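Local coordinates for protein subclass B1 metallo-beta-lactamase (Myroides odoratimimus, PDB 6T5L) that hydrolyses beta-lactam antibiotics, probably including carbapenems, as a zinc-dependent subclass B1 metallo-beta-lactamase, at residues 95-100 and 126-131. Sequence-based numbering, arbitrary orientation.
Sequences THFHDD and KDNGQE. With ZN (zinc ion), chain C; ZN (zinc ion), chain D.
The zinc-binding HxHxD motif of the metallo-beta-lactamase fold meets, through its Phe-97, the loop that ends helix 119-127, a case of a metal-binding loop braced by the residue between two of its ligands. The CE2 corner of the Phe-97 ring lies 4.2 Å from CG of Asn-128, whose amide plane is turned 58° from the ring. CB of Phe-97 points toward 126-131, and chi1 of 73° sets CG between the backbone N and the carbonyl carbon, with CE2 the ring atom that meets Asn-128. One face of this ring carries His-98 CD2, 3.7 Å above the plane and offset toward the rim, so the phenyl lies against the CD2 side of a zinc ligand. His-98 binds one zinc through ND1 at 2.0 Å, as does NE2 of His-96 at 2.0 Å, while Asp-100 gives OD2 to the second zinc. His-161 completes the protein ligands of the first site, Cys-180 and His-221 those of the second. Alongside, OD1 of Asp-99 and NE2 of Gln-130 come no closer than 4.4 Å, too far for a hydrogen bond. Gly-129, with positive phi, is the C' residue of the Schellman motif closing helix 119-127. That helix also packs Thr-121 and the apolar Leu-124 and Leu-125 against Phe-97, while Gln-130 touches Ile-102 of helix 99-102.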
loop_
_atom_site.group_PDB
_atom_site.type_symbol
_atom_site.label_atom_id
_atom_site.label_comp_id
_atom_site.label_asym_id
_atom_site.label_seq_id
_atom_site.Cartn_x
_atom_site.Cartn_y
_atom_site.Cartn_z
ATOM N N THR A 95 3.399 -3.797 0.680
ATOM C CA THR A 95 2.610 -4.252 1.830
ATOM C C THR A 95 2.380 -5.761 1.806
ATOM O O THR A 95 1.961 -6.304 2.838
ATOM C CB THR A 95 1.245 -3.513 1.936
ATOM O OG1 THR A 95 0.450 -3.763 0.767
ATOM C CG2 THR A 95 1.484 -2.036 2.153
ATOM N N HIS A 96 2.590 -6.420 0.641
ATOM C CA HIS A 96 2.745 -7.877 0.520
ATOM C C HIS A 96 3.429 -8.216 -0.817
ATOM O O HIS A 96 3.877 -7.341 -1.565
ATOM C CB HIS A 96 1.409 -8.667 0.718
ATOM C CG HIS A 96 0.325 -8.404 -0.295
ATOM N ND1 HIS A 96 -0.430 -7.258 -0.268
ATOM C CD2 HIS A 96 -0.243 -9.201 -1.250
ATOM C CE1 HIS A 96 -1.356 -7.328 -1.223
ATOM N NE2 HIS A 96 -1.243 -8.485 -1.850
ATOM N N PHE A 97 3.536 -9.506 -1.105
ATOM C CA PHE A 97 4.438 -9.976 -2.158
ATOM C C PHE A 97 3.780 -10.038 -3.541
ATOM O O PHE A 97 4.456 -10.373 -4.504
ATOM C CB PHE A 97 5.001 -11.355 -1.787
ATOM C CG PHE A 97 3.999 -12.468 -1.899
ATOM C CD1 PHE A 97 3.079 -12.721 -0.894
ATOM C CD2 PHE A 97 4.006 -13.294 -3.013
ATOM C CE1 PHE A 97 2.138 -13.787 -1.023
ATOM C CE2 PHE A 97 3.096 -14.364 -3.136
ATOM C CZ PHE A 97 2.162 -14.596 -2.169
ATOM N N HIS A 98 2.512 -9.680 -3.688
ATOM C CA HIS A 98 1.892 -9.765 -5.007
ATOM C C HIS A 98 2.321 -8.602 -5.899
ATOM O O HIS A 98 2.902 -7.620 -5.436
ATOM C CB HIS A 98 0.379 -9.737 -4.885
ATOM C CG HIS A 98 -0.177 -11.012 -4.381
ATOM N ND1 HIS A 98 -1.386 -11.094 -3.726
ATOM C CD2 HIS A 98 0.312 -12.271 -4.454
ATOM C CE1 HIS A 98 -1.612 -12.357 -3.404
ATOM N NE2 HIS A 98 -0.612 -13.097 -3.861
ATOM N N ASP A 99 1.913 -8.667 -7.173
ATOM C CA ASP A 99 2.405 -7.701 -8.154
ATOM C C ASP A 99 1.721 -6.346 -8.055
ATOM O O ASP A 99 2.291 -5.359 -8.541
ATOM C CB ASP A 99 2.263 -8.236 -9.587
ATOM C CG ASP A 99 3.447 -9.128 -10.032
ATOM O OD1 ASP A 99 4.482 -9.169 -9.345
ATOM O OD2 ASP A 99 3.335 -9.769 -11.094
ATOM N N ASP A 100 0.529 -6.244 -7.421
ATOM C CA ASP A 100 0.008 -4.909 -7.098
ATOM C C ASP A 100 0.701 -4.309 -5.872
ATOM O O ASP A 100 0.200 -3.301 -5.299
ATOM C CB ASP A 100 -1.541 -4.888 -6.947
ATOM C CG ASP A 100 -2.132 -5.983 -6.021
ATOM O OD1 ASP A 100 -1.734 -7.169 -6.086
ATOM O OD2 ASP A 100 -3.147 -5.706 -5.338
ATOM N N LYS A 126 10.848 -15.153 -2.145
ATOM C CA LYS A 126 11.895 -16.082 -2.534
ATOM C C LYS A 126 11.312 -17.452 -2.817
ATOM O O LYS A 126 11.752 -18.143 -3.738
ATOM C CB LYS A 126 12.970 -16.164 -1.458
ATOM C CG LYS A 126 14.156 -17.028 -1.872
ATOM N N ASP A 127 10.323 -17.865 -2.024
ATOM C CA ASP A 127 9.584 -19.079 -2.338
ATOM C C ASP A 127 9.060 -19.027 -3.765
ATOM O O ASP A 127 8.967 -20.055 -4.432
ATOM C CB ASP A 127 8.419 -19.256 -1.356
ATOM C CG ASP A 127 8.867 -19.686 0.045
ATOM O OD1 ASP A 127 10.071 -20.000 0.235
ATOM O OD2 ASP A 127 7.994 -19.700 0.958
ATOM N N ASN A 128 8.721 -17.837 -4.255
ATOM C CA ASN A 128 8.132 -17.689 -5.575
ATOM C C ASN A 128 9.159 -17.252 -6.618
ATOM O O ASN A 128 8.783 -16.791 -7.703
ATOM C CB ASN A 128 6.942 -16.730 -5.499
ATOM C CG ASN A 128 5.890 -17.189 -4.471
ATOM O OD1 ASN A 128 6.214 -17.514 -3.328
ATOM N ND2 ASN A 128 4.638 -17.252 -4.896
ATOM N N GLY A 129 10.450 -17.437 -6.328
ATOM C CA GLY A 129 11.497 -17.248 -7.308
ATOM C C GLY A 129 12.010 -15.835 -7.452
ATOM O O GLY A 129 12.897 -15.601 -8.296
ATOM N N GLN A 130 11.486 -14.887 -6.675
ATOM C CA GLN A 130 11.880 -13.498 -6.802
ATOM C C GLN A 130 12.652 -13.024 -5.575
ATOM O O GLN A 130 12.318 -13.359 -4.432
ATOM C CB GLN A 130 10.680 -12.568 -7.002
ATOM C CG GLN A 130 9.544 -13.102 -7.831
ATOM C CD GLN A 130 8.621 -11.981 -8.278
ATOM O OE1 GLN A 130 9.016 -10.812 -8.310
ATOM N NE2 GLN A 130 7.379 -12.326 -8.594
ATOM N N GLU A 131 13.670 -12.219 -5.840
ATOM C CA GLU A 131 14.449 -11.519 -4.840
ATOM C C GLU A 131 14.511 -10.055 -5.250
ATOM O O GLU A 131 14.566 -9.744 -6.446
ATOM C CB GLU A 131 15.889 -12.032 -4.760
ATOM C CG GLU A 131 16.091 -13.438 -4.274
ATOM C CD GLU A 131 17.569 -13.809 -4.229
ATOM O OE1 GLU A 131 18.420 -12.934 -4.505
ATOM O OE2 GLU A 131 17.882 -14.973 -3.915
HETATM ZN ZN ZN C . -2.488 -9.575 -3.043
HETATM ZN ZN ZN D . -4.706 -6.752 -4.096
HETATM O O HOH W 1 -2.836 -8.639 -3.819
HETATM O O HOH W 2 -6.594 -7.965 -3.542
#